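Local coordinates for protein BIFUNCTIONAL PROTEIN Proline utilization A (PutA) (Corynebacterium freiburgense, PDB 5UX5) that probably oxidises proline to glutamate in two steps, pairing an FAD-dependent proline dehydrogenase with an NAD-dependent aldehyde dehydrogenase on one chain, at residues Q276-F281 and I293-V298; D280-R285 and E343-G348; N329-M334 and V357-E362. All blocks are in the same frame, centred on the assembly; numbering follows the deposited sequence.

Contact 1: Q276-F281 and I293-V298. With FAD (flavin-adenine dinucleotide), chain E.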
loop_
_atom_site.group_PDB
_atom_site.type_symbol
_atom_site.label_atom_id
_atom_site.label_comp_id
_atom_site.label_asym_id
_atom_site.label_seq_id
_atom_site.Cartn_x
_atom_site.Cartn_y
_atom_site.Cartn_z
ATOM N N GLN A 276 -15.089 0.021 29.233
ATOM C CA GLN A 276 -15.893 0.927 30.041
ATOM C C GLN A 276 -17.147 1.357 29.292
ATOM O O GLN A 276 -18.244 1.416 29.868
ATOM C CB GLN A 276 -15.072 2.138 30.463
ATOM C CG GLN A 276 -13.980 1.799 31.440
ATOM C CD GLN A 276 -13.186 3.014 31.856
ATOM O OE1 GLN A 276 -13.379 3.542 32.947
ATOM N NE2 GLN A 276 -12.301 3.471 30.991
ATOM N N GLN A 277 -17.013 1.643 28.003
ATOM C CA GLN A 277 -18.186 2.056 27.258
ATOM C C GLN A 277 -19.174 0.907 27.128
ATOM O O GLN A 277 -20.388 1.111 27.256
ATOM C CB GLN A 277 -17.773 2.582 25.893
ATOM C CG GLN A 277 -18.856 3.319 25.150
ATOM C CD GLN A 277 -19.823 2.329 24.510
ATOM O OE1 GLN A 277 -19.455 1.178 24.273
ATOM N NE2 GLN A 277 -21.036 2.774 24.194
ATOM N N LEU A 278 -18.673 -0.309 26.891
ATOM C CA LEU A 278 -19.567 -1.458 26.821
ATOM C C LEU A 278 -20.214 -1.760 28.170
ATOM O O LEU A 278 -21.388 -2.148 28.214
ATOM C CB LEU A 278 -18.809 -2.678 26.297
ATOM C CG LEU A 278 -18.626 -2.730 24.776
ATOM C CD1 LEU A 278 -17.342 -3.414 24.390
ATOM C CD2 LEU A 278 -19.777 -3.488 24.213
ATOM N N ALA A 279 -19.506 -1.521 29.279
ATOM C CA ALA A 279 -20.100 -1.765 30.589
ATOM C C ALA A 279 -21.220 -0.776 30.854
ATOM O O ALA A 279 -22.268 -1.152 31.396
ATOM C CB ALA A 279 -19.046 -1.680 31.692
ATOM N N ASP A 280 -21.037 0.486 30.447
ATOM C CA ASP A 280 -22.136 1.435 30.576
ATOM C C ASP A 280 -23.281 1.033 29.663
ATOM O O ASP A 280 -24.441 1.026 30.095
ATOM C CB ASP A 280 -21.689 2.876 30.272
ATOM C CG ASP A 280 -20.624 3.406 31.261
ATOM O OD1 ASP A 280 -20.518 2.904 32.420
ATOM O OD2 ASP A 280 -19.917 4.373 30.882
ATOM N N PHE A 281 -22.957 0.611 28.425
ATOM C CA PHE A 281 -23.978 0.172 27.473
ATOM C C PHE A 281 -24.848 -0.933 28.070
ATOM O O PHE A 281 -26.077 -0.931 27.921
ATOM C CB PHE A 281 -23.324 -0.313 26.171
ATOM C CG PHE A 281 -24.283 -0.976 25.255
ATOM C CD1 PHE A 281 -25.162 -0.216 24.502
ATOM C CD2 PHE A 281 -24.374 -2.346 25.197
ATOM C CE1 PHE A 281 -26.100 -0.812 23.680
ATOM C CE2 PHE A 281 -25.301 -2.950 24.369
ATOM C CZ PHE A 281 -26.166 -2.182 23.610
ATOM N N ILE A 293 -24.993 -8.688 28.199
ATOM C CA ILE A 293 -24.005 -8.922 27.162
ATOM C C ILE A 293 -22.900 -9.774 27.767
ATOM O O ILE A 293 -22.848 -9.988 28.980
ATOM C CB ILE A 293 -23.448 -7.617 26.575
ATOM C CG1 ILE A 293 -22.695 -6.827 27.633
ATOM C CG2 ILE A 293 -24.551 -6.777 26.052
ATOM C CD1 ILE A 293 -21.990 -5.606 27.070
ATOM N N LYS A 294 -22.024 -10.289 26.906
ATOM C CA LYS A 294 -20.847 -11.035 27.342
ATOM C C LYS A 294 -19.642 -10.555 26.563
ATOM O O LYS A 294 -19.700 -10.434 25.339
ATOM C CB LYS A 294 -20.982 -12.544 27.146
ATOM C CG LYS A 294 -19.765 -13.329 27.598
ATOM C CD LYS A 294 -19.968 -14.830 27.463
ATOM C CE LYS A 294 -18.721 -15.622 27.840
ATOM N NZ LYS A 294 -18.760 -17.029 27.381
ATOM N N ILE A 295 -18.554 -10.288 27.268
ATOM C CA ILE A 295 -17.295 -9.922 26.646
ATOM C C ILE A 295 -16.351 -11.101 26.774
ATOM O O ILE A 295 -16.188 -11.662 27.860
ATOM C CB ILE A 295 -16.746 -8.631 27.269
ATOM C CG1 ILE A 295 -17.682 -7.503 26.814
ATOM C CG2 ILE A 295 -15.300 -8.375 26.844
ATOM C CD1 ILE A 295 -17.570 -6.236 27.505
ATOM N N ARG A 296 -15.809 -11.540 25.650
ATOM C CA ARG A 296 -14.719 -12.507 25.664
ATOM C C ARG A 296 -13.411 -11.722 25.709
ATOM O O ARG A 296 -13.102 -10.960 24.780
ATOM C CB ARG A 296 -14.755 -13.424 24.438
ATOM C CG ARG A 296 -13.667 -14.497 24.504
ATOM C CD ARG A 296 -13.328 -15.121 23.166
ATOM N NE ARG A 296 -14.456 -15.823 22.588
ATOM C CZ ARG A 296 -14.554 -16.089 21.299
ATOM N NH1 ARG A 296 -13.588 -15.680 20.492
ATOM N NH2 ARG A 296 -15.615 -16.729 20.820
ATOM N N LEU A 297 -12.666 -11.878 26.793
ATOM C CA LEU A 297 -11.372 -11.233 26.942
ATOM C C LEU A 297 -10.299 -12.119 26.339
ATOM O O LEU A 297 -10.107 -13.244 26.804
ATOM C CB LEU A 297 -11.064 -11.007 28.414
ATOM C CG LEU A 297 -11.616 -9.735 29.003
ATOM C CD1 LEU A 297 -10.840 -9.458 30.269
ATOM C CD2 LEU A 297 -11.468 -8.657 28.000
ATOM N N VAL A 298 -9.593 -11.611 25.324
ATOM C CA VAL A 298 -8.446 -12.291 24.728
ATOM C C VAL A 298 -7.250 -11.355 24.821
ATOM O O VAL A 298 -7.394 -10.148 25.048
ATOM C CB VAL A 298 -8.689 -12.716 23.258
ATOM C CG1 VAL A 298 -10.016 -13.495 23.096
ATOM C CG2 VAL A 298 -8.650 -11.513 22.344
HETATM P PA FAD E . 0.300 -15.935 26.779
HETATM O O1A FAD E . 1.713 -16.541 26.476
HETATM O O2A FAD E . 0.005 -15.457 28.123
HETATM O O5B FAD E . -0.123 -14.739 26.013
HETATM C C5B FAD E . 0.364 -14.538 24.699
HETATM C C4B FAD E . -0.164 -13.211 24.187
HETATM O O4B FAD E . 0.601 -12.147 24.673
HETATM C C3B FAD E . -0.119 -13.093 22.697
HETATM O O3B FAD E . -1.155 -13.703 22.012
HETATM C C2B FAD E . -0.107 -11.620 22.500
HETATM O O2B FAD E . -1.386 -11.109 22.400
HETATM C C1B FAD E . 0.662 -11.134 23.693
HETATM N N9A FAD E . 2.052 -10.828 23.387
HETATM C C8A FAD E . 3.100 -11.734 23.308
HETATM N N7A FAD E . 4.234 -11.085 22.980
HETATM C C5A FAD E . 4.005 -9.720 22.843
HETATM C C6A FAD E . 4.806 -8.602 22.540
HETATM N N6A FAD E . 6.227 -8.686 22.251
HETATM N N1A FAD E . 4.232 -7.389 22.499
HETATM C C2A FAD E . 2.891 -7.243 22.739
HETATM N N3A FAD E . 2.086 -8.312 23.036
HETATM C C4A FAD E . 2.601 -9.545 23.096
HETATM N N1 FAD E . -7.484 -13.732 19.526
HETATM C C2 FAD E . -8.074 -12.604 18.849
HETATM O O2 FAD E . -7.250 -11.587 18.429
HETATM N N3 FAD E . -9.448 -12.599 18.578
HETATM C C4 FAD E . -10.279 -13.643 18.988
HETATM O O4 FAD E . -11.637 -13.607 18.720
HETATM C C4X FAD E . -9.711 -14.743 19.832
HETATM N N5 FAD E . -10.507 -15.721 20.417
HETATM C C5X FAD E . -9.946 -16.706 21.242
HETATM C C6 FAD E . -10.745 -17.703 21.834
HETATM C C7 FAD E . -10.152 -18.667 22.640
HETATM C C7M FAD E . -10.975 -19.748 23.277
HETATM C C8 FAD E . -8.802 -18.652 22.885
HETATM C C8M FAD E . -8.172 -19.691 23.755
HETATM C C9 FAD E . -8.008 -17.674 22.303
HETATM C C9A FAD E . -8.579 -16.711 21.492
HETATM N N10 FAD E . -7.732 -15.713 20.927
HETATM C C10 FAD E . -8.283 -14.718 20.092
HETATM C "C1'" FAD E . -6.278 -15.763 21.165
HETATM C "C2'" FAD E . -5.730 -14.873 22.248
HETATM O "O2'" FAD E . -5.856 -13.557 21.844
HETATM C "C3'" FAD E . -4.262 -15.289 22.485
HETATM O "O3'" FAD E . -3.560 -15.037 21.331
HETATM C "C4'" FAD E . -3.980 -16.743 22.884
HETATM O "O4'" FAD E . -5.042 -17.356 23.520
HETATM C "C5'" FAD E . -2.661 -16.925 23.669
HETATM O "O5'" FAD E . -2.443 -16.020 24.744
HETATM P P FAD E . -2.409 -16.448 26.307
HETATM O O1P FAD E . -3.285 -15.616 27.318
HETATM O O2P FAD E . -2.689 -17.990 26.130
HETATM O O3P FAD E . -0.876 -16.827 26.674
#
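Arg296 NH1 reaches N5 of the FAD isoalloxazine at 3.1 Å, a weak hydrogen bond because its N-H...N angle is only 124°. The guanidinium meets the flavin obliquely, carried there by a chain that runs straight from the strand and then bends at chi3. Its other nitrogens are tied to the protein: NE forms a salt bridge with Glu376, and NH2 is hydrogen-bonded to Tyr185 OH. A long arginine suits this place, since its three guanidinium nitrogens can each take a partner: it is held by side chains from other strands of the barrel and still touches the cofactor. Two residues on, Val298 lies against the same ring system, with CG1 3.5 Å from FAD C4X and CB 3.3 Å from the ribityl oxygen O2'. Segments 276-281 and 293-298 belong to the beta-alpha-beta unit of strand 260-265, helix 271-287 and strand 293-298, part of the TIM-type barrel of the proline dehydrogenase region. The helix runs back against the strand at 162°, the two axes 9.8 Å apart. Strand side chains alternate accordingly: Lys294, Arg296 and Val298 are turned from the helix, whereas Ile293 and Ile295 face it, buried beta-branched chains that suit the helix-facing side of a strand. Ile293 CG1 sits between its backbone N and carbonyl carbon (chi1 64°), which carries CD1 to Leu278, 3.7 Å from Leu278 O and 4.2 Å from Leu278 CD2. Ile295 CD1 meets Leu278 CB at 4.0 Å. The second branch of Ile293, CG2, approaches the edge of the Phe281 ring, 4.2 Å from CE2.

Contact 2: D280-R285 and E343-G348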
loop_
_atom_site.group_PDB
_atom_site.type_symbol
_atom_site.label_atom_id
_atom_site.label_comp_id
_atom_site.label_asym_id
_atom_site.label_seq_id
_atom_site.Cartn_x
_atom_site.Cartn_y
_atom_site.Cartn_z
ATOM N N ASP A 280 -21.037 0.486 30.447
ATOM C CA ASP A 280 -22.136 1.435 30.576
ATOM C C ASP A 280 -23.281 1.033 29.663
ATOM O O ASP A 280 -24.441 1.026 30.095
ATOM C CB ASP A 280 -21.689 2.876 30.272
ATOM C CG ASP A 280 -20.624 3.406 31.261
ATOM O OD1 ASP A 280 -20.518 2.904 32.420
ATOM O OD2 ASP A 280 -19.917 4.373 30.882
ATOM N N PHE A 281 -22.957 0.611 28.425
ATOM C CA PHE A 281 -23.978 0.172 27.473
ATOM C C PHE A 281 -24.848 -0.933 28.070
ATOM O O PHE A 281 -26.077 -0.931 27.921
ATOM C CB PHE A 281 -23.324 -0.313 26.171
ATOM C CG PHE A 281 -24.283 -0.976 25.255
ATOM C CD1 PHE A 281 -25.162 -0.216 24.502
ATOM C CD2 PHE A 281 -24.374 -2.346 25.197
ATOM C CE1 PHE A 281 -26.100 -0.812 23.680
ATOM C CE2 PHE A 281 -25.301 -2.950 24.369
ATOM C CZ PHE A 281 -26.166 -2.182 23.610
ATOM N N ALA A 282 -24.220 -1.894 28.742
ATOM C CA ALA A 282 -24.970 -2.961 29.384
ATOM C C ALA A 282 -25.896 -2.434 30.477
ATOM O O ALA A 282 -26.951 -3.024 30.729
ATOM C CB ALA A 282 -23.999 -3.992 29.960
ATOM N N LYS A 283 -25.513 -1.353 31.157
ATOM C CA LYS A 283 -26.405 -0.768 32.154
ATOM C C LYS A 283 -27.587 -0.074 31.483
ATOM O O LYS A 283 -28.735 -0.187 31.936
ATOM C CB LYS A 283 -25.628 0.209 33.036
ATOM C CG LYS A 283 -24.589 -0.448 33.925
ATOM C CD LYS A 283 -23.733 0.596 34.598
ATOM C CE LYS A 283 -22.734 -0.029 35.552
ATOM N NZ LYS A 283 -21.937 1.016 36.273
ATOM N N ARG A 284 -27.313 0.637 30.393
ATOM C CA ARG A 284 -28.364 1.266 29.617
ATOM C C ARG A 284 -29.326 0.212 29.060
ATOM O O ARG A 284 -30.551 0.406 29.076
ATOM C CB ARG A 284 -27.700 2.116 28.526
ATOM C CG ARG A 284 -28.589 2.933 27.587
ATOM C CD ARG A 284 -27.806 3.312 26.291
ATOM N NE ARG A 284 -28.630 3.118 25.096
ATOM C CZ ARG A 284 -28.168 2.878 23.874
ATOM N NH1 ARG A 284 -26.862 2.794 23.652
ATOM N NH2 ARG A 284 -29.023 2.709 22.870
ATOM N N ARG A 285 -28.791 -0.935 28.616
ATOM C CA ARG A 285 -29.640 -1.979 28.041
ATOM C C ARG A 285 -30.523 -2.606 29.093
ATOM O O ARG A 285 -31.737 -2.715 28.905
ATOM C CB ARG A 285 -28.799 -3.063 27.375
ATOM C CG ARG A 285 -29.560 -3.898 26.371
ATOM C CD ARG A 285 -28.745 -5.083 25.949
ATOM N NE ARG A 285 -29.272 -5.764 24.766
ATOM C CZ ARG A 285 -29.151 -7.069 24.553
ATOM N NH1 ARG A 285 -29.641 -7.606 23.446
ATOM N NH2 ARG A 285 -28.560 -7.844 25.457
ATOM N N GLU A 343 -22.973 -6.532 36.885
ATOM C CA GLU A 343 -23.678 -7.809 36.751
ATOM C C GLU A 343 -24.200 -8.049 35.333
ATOM O O GLU A 343 -24.380 -9.206 34.938
ATOM C CB GLU A 343 -24.846 -7.886 37.751
ATOM N N ASN A 344 -24.399 -7.001 34.538
ATOM C CA ASN A 344 -24.973 -7.188 33.217
ATOM C C ASN A 344 -23.946 -7.540 32.152
ATOM O O ASN A 344 -24.332 -7.853 31.021
ATOM C CB ASN A 344 -25.738 -5.938 32.820
ATOM C CG ASN A 344 -27.007 -5.796 33.615
ATOM O OD1 ASN A 344 -27.773 -6.748 33.703
ATOM N ND2 ASN A 344 -27.232 -4.631 34.223
ATOM N N VAL A 345 -22.665 -7.576 32.500
ATOM C CA VAL A 345 -21.593 -7.947 31.586
ATOM C C VAL A 345 -21.012 -9.257 32.100
ATOM O O VAL A 345 -20.219 -9.264 33.050
ATOM C CB VAL A 345 -20.516 -6.858 31.482
ATOM C CG1 VAL A 345 -19.632 -7.112 30.264
ATOM C CG2 VAL A 345 -21.146 -5.482 31.393
ATOM N N ARG A 346 -21.419 -10.372 31.501
ATOM C CA ARG A 346 -20.719 -11.626 31.730
ATOM C C ARG A 346 -19.380 -11.585 31.004
ATOM O O ARG A 346 -19.159 -10.767 30.101
ATOM C CB ARG A 346 -21.541 -12.807 31.244
ATOM C CG ARG A 346 -23.000 -12.823 31.753
ATOM C CD ARG A 346 -23.617 -14.201 31.653
ATOM N NE ARG A 346 -22.845 -15.153 32.443
ATOM C CZ ARG A 346 -22.059 -16.087 31.915
ATOM N NH1 ARG A 346 -21.946 -16.197 30.589
ATOM N NH2 ARG A 346 -21.383 -16.908 32.706
ATOM N N VAL A 347 -18.470 -12.466 31.421
ATOM C CA VAL A 347 -17.075 -12.411 30.998
ATOM C C VAL A 347 -16.576 -13.797 30.629
ATOM O O VAL A 347 -16.561 -14.703 31.471
ATOM C CB VAL A 347 -16.173 -11.839 32.098
ATOM C CG1 VAL A 347 -14.835 -11.572 31.549
ATOM C CG2 VAL A 347 -16.769 -10.594 32.653
ATOM N N GLY A 348 -16.080 -13.938 29.404
ATOM C CA GLY A 348 -15.302 -15.109 29.059
ATOM C C GLY A 348 -13.815 -14.779 29.068
ATOM O O GLY A 348 -13.344 -14.005 28.226
#
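Ala282 and Val345 meet methyl to methyl, Ala282 CB pointing from the helix toward the strand and stopping 3.5 Å from Val345 CG2. The valine is turned so that CG1 is anti to its backbone N (chi1 -165°), while CG2 lies beside that nitrogen and does the touching. A branched residue is useful here because one methyl can meet the helix while the other packs elsewhere in the barrel wall. Asn344 comes in beside the same alanine: its CB is 3.9 Å from Ala282 CB and 3.8 Å from Ala282 O. Its amide lies near that carbonyl oxygen, but no hydrogen bond joins the two segments. Having only a methyl, Ala282 permits a close approach, with its CA 5.7 Å from Asn344 CA. At the margin, Lys283 sends an extended chain away from the strand to a salt bridge with Glu341, keeping its charge off the apolar patch. The contact thus presses the later turns of helix 271-287 onto the entry of strand 345-350. Ile293 of the intervening strand 293-298 touches both Ala282 and Val345, helix 323-337 covers Val345 through Ile337, and helix 239-251 packs against Phe281 of helix 271-287.

Contact 3: N329-M334 and V357-E362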
loop_
_atom_site.group_PDB
_atom_site.type_symbol
_atom_site.label_atom_id
_atom_site.label_comp_id
_atom_site.label_asym_id
_atom_site.label_seq_id
_atom_site.Cartn_x
_atom_site.Cartn_y
_atom_site.Cartn_z
ATOM N N ASN A 329 -2.713 -5.279 31.257
ATOM C CA ASN A 329 -4.031 -4.811 30.854
ATOM C C ASN A 329 -5.058 -5.934 30.913
ATOM O O ASN A 329 -6.237 -5.685 31.180
ATOM C CB ASN A 329 -3.955 -4.214 29.444
ATOM C CG ASN A 329 -5.194 -3.410 29.081
ATOM O OD1 ASN A 329 -5.722 -2.669 29.905
ATOM N ND2 ASN A 329 -5.648 -3.537 27.842
ATOM N N PHE A 330 -4.639 -7.170 30.638
ATOM C CA PHE A 330 -5.537 -8.302 30.801
ATOM C C PHE A 330 -6.031 -8.371 32.242
ATOM O O PHE A 330 -7.221 -8.576 32.493
ATOM C CB PHE A 330 -4.811 -9.582 30.388
ATOM C CG PHE A 330 -5.707 -10.736 30.046
ATOM C CD1 PHE A 330 -6.263 -10.852 28.787
ATOM C CD2 PHE A 330 -5.987 -11.726 30.987
ATOM C CE1 PHE A 330 -7.076 -11.945 28.475
ATOM C CE2 PHE A 330 -6.793 -12.805 30.678
ATOM C CZ PHE A 330 -7.326 -12.917 29.425
ATOM N N LEU A 331 -5.135 -8.149 33.205
ATOM C CA LEU A 331 -5.557 -8.129 34.600
ATOM C C LEU A 331 -6.382 -6.890 34.918
ATOM O O LEU A 331 -7.308 -6.960 35.730
ATOM C CB LEU A 331 -4.347 -8.217 35.521
ATOM C CG LEU A 331 -3.498 -9.487 35.460
ATOM C CD1 LEU A 331 -2.183 -9.226 36.138
ATOM C CD2 LEU A 331 -4.166 -10.579 36.213
ATOM N N ARG A 332 -6.059 -5.739 34.314
ATOM C CA ARG A 332 -6.857 -4.542 34.590
ATOM C C ARG A 332 -8.288 -4.701 34.090
ATOM O O ARG A 332 -9.242 -4.339 34.790
ATOM C CB ARG A 332 -6.228 -3.292 33.980
ATOM C CG ARG A 332 -7.068 -2.029 34.208
ATOM C CD ARG A 332 -6.384 -0.746 33.712
ATOM N NE ARG A 332 -5.999 -0.865 32.305
ATOM C CZ ARG A 332 -5.466 0.105 31.557
ATOM N NH1 ARG A 332 -5.235 1.300 32.060
ATOM N NH2 ARG A 332 -5.151 -0.132 30.292
ATOM N N MET A 333 -8.463 -5.241 32.887
ATOM C CA MET A 333 -9.814 -5.364 32.363
ATOM C C MET A 333 -10.626 -6.381 33.149
ATOM O O MET A 333 -11.812 -6.165 33.421
ATOM C CB MET A 333 -9.784 -5.708 30.879
ATOM C CG MET A 333 -9.106 -4.637 30.048
ATOM S SD MET A 333 -9.597 -4.657 28.314
ATOM C CE MET A 333 -9.100 -6.285 27.855
ATOM N N MET A 334 -9.998 -7.487 33.528
ATOM C CA MET A 334 -10.632 -8.469 34.397
ATOM C C MET A 334 -11.068 -7.826 35.711
ATOM O O MET A 334 -12.231 -7.932 36.128
ATOM C CB MET A 334 -9.628 -9.586 34.634
ATOM C CG MET A 334 -10.044 -10.735 35.423
ATOM S SD MET A 334 -8.541 -11.706 35.501
ATOM C CE MET A 334 -7.587 -10.645 36.535
ATOM N N VAL A 357 -5.939 -17.116 34.361
ATOM C CA VAL A 357 -7.224 -17.744 34.646
ATOM C C VAL A 357 -7.443 -17.836 36.145
ATOM O O VAL A 357 -8.528 -17.527 36.637
ATOM C CB VAL A 357 -7.316 -19.117 33.959
ATOM C CG1 VAL A 357 -8.619 -19.801 34.304
ATOM C CG2 VAL A 357 -7.202 -18.941 32.481
ATOM N N ALA A 358 -6.411 -18.230 36.898
ATOM C CA ALA A 358 -6.547 -18.303 38.353
ATOM C C ALA A 358 -6.927 -16.955 38.953
ATOM O O ALA A 358 -7.630 -16.908 39.968
ATOM C CB ALA A 358 -5.255 -18.822 38.985
ATOM N N SER A 359 -6.478 -15.856 38.341
ATOM C CA SER A 359 -6.852 -14.529 38.821
ATOM C C SER A 359 -8.344 -14.304 38.680
ATOM O O SER A 359 -9.022 -13.898 39.631
ATOM C CB SER A 359 -6.107 -13.453 38.038
ATOM O OG SER A 359 -4.752 -13.398 38.388
ATOM N N ALA A 360 -8.869 -14.533 37.483
ATOM C CA ALA A 360 -10.299 -14.364 37.285
ATOM C C ALA A 360 -11.087 -15.282 38.217
ATOM O O ALA A 360 -12.102 -14.872 38.794
ATOM C CB ALA A 360 -10.643 -14.615 35.819
ATOM N N TYR A 361 -10.615 -16.519 38.396
ATOM C CA TYR A 361 -11.307 -17.445 39.277
ATOM C C TYR A 361 -11.401 -16.866 40.678
ATOM O O TYR A 361 -12.495 -16.717 41.233
ATOM C CB TYR A 361 -10.588 -18.795 39.315
ATOM C CG TYR A 361 -11.267 -19.721 40.294
ATOM C CD1 TYR A 361 -12.606 -20.077 40.126
ATOM C CD2 TYR A 361 -10.603 -20.194 41.419
ATOM C CE1 TYR A 361 -13.251 -20.904 41.038
ATOM C CE2 TYR A 361 -11.246 -21.029 42.338
ATOM C CZ TYR A 361 -12.569 -21.374 42.143
ATOM O OH TYR A 361 -13.207 -22.197 43.049
ATOM N N GLU A 362 -10.246 -16.501 41.241
ATOM C CA GLU A 362 -10.163 -16.013 42.614
ATOM C C GLU A 362 -10.856 -14.668 42.789
ATOM O O GLU A 362 -11.450 -14.404 43.842
ATOM C CB GLU A 362 -8.702 -15.925 43.042
ATOM C CG GLU A 362 -8.017 -17.272 43.211
ATOM C CD GLU A 362 -8.660 -18.137 44.293
ATOM O OE1 GLU A 362 -8.411 -19.357 44.276
ATOM O OE2 GLU A 362 -9.365 -17.600 45.188
#
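Met334 supplies most of the apolar contact, laying its thioether along the neighbouring helix where Ser359 and Ala360 face it. Its CG is anti to the backbone N (chi1 -177°), so the chain reaches straight across, and a turn at chi3 (69°) then folds the methyl toward the serine. Met334 CE is 3.5 Å from Ser359 CB, and Met334 SD is 3.6 Å from Ala360 CB. A flexible, unbranched methionine suits a surface made of such small residues, which let the backbones come together until Met334 CA and Ala360 CA are 6.6 Å apart. Leu331, one turn earlier, adds a van der Waals contact: its CD2 packs beside the serine side chain, 3.6 Å from Ser359 OG.

No hydrogen bond crosses between the helices. The hydroxyl of Ser359 is instead satisfied within its own helix by the carbonyl oxygen of Phe355, which allows a small polar residue to remain buried beside leucine and methionine. The polar pair of segment 329-334 lies away from the contact: Arg332 grips Asn329 side-on, NE and NH2 both donating to OD1. Arg332 NE, 3.0 Å from Asn329 OD1, lies in the plane of the amide carbonyl, while Arg332 NH2 stands well above it. Asn329 ND2 and Arg332 NH2 also bind the backbone oxygens of Ala266 and Ala455, respectively.

Leu331 is covered further by helix 438-450, and Ser359 by both that helix and helix 16-31. The two helices run almost parallel, crossing at -16° with axes 10.5 Å apart. Since helix 323-337 and helix 354-367 precede and follow strand 345-350, this is the side-by-side packing of consecutive outer helices in a beta/alpha barrel of TIM type.

In the fold
All three contacts belong to the proline dehydrogenase barrel. Contacts 1 and 2, their centres about 6 Å apart, share helix 271-287, which packs first on strand 293-298 and then on strand 345-350, its parallel neighbour in the sheet. Contact 3 lies about 14 Å from contact 1 and about 17 Å from contact 2, centre to centre. The segments of contacts 1 and 3 touch where Leu297 packs on Met333. Along the chain contact 1 closes before contact 3 opens, whereas contacts 2 and 3 interlock. Contacts 1 and 2 thus seat one helix on two adjacent strands, of which 293-298 carries Arg296 and Val298 at the flavin, while contact 3 pairs two outer helices.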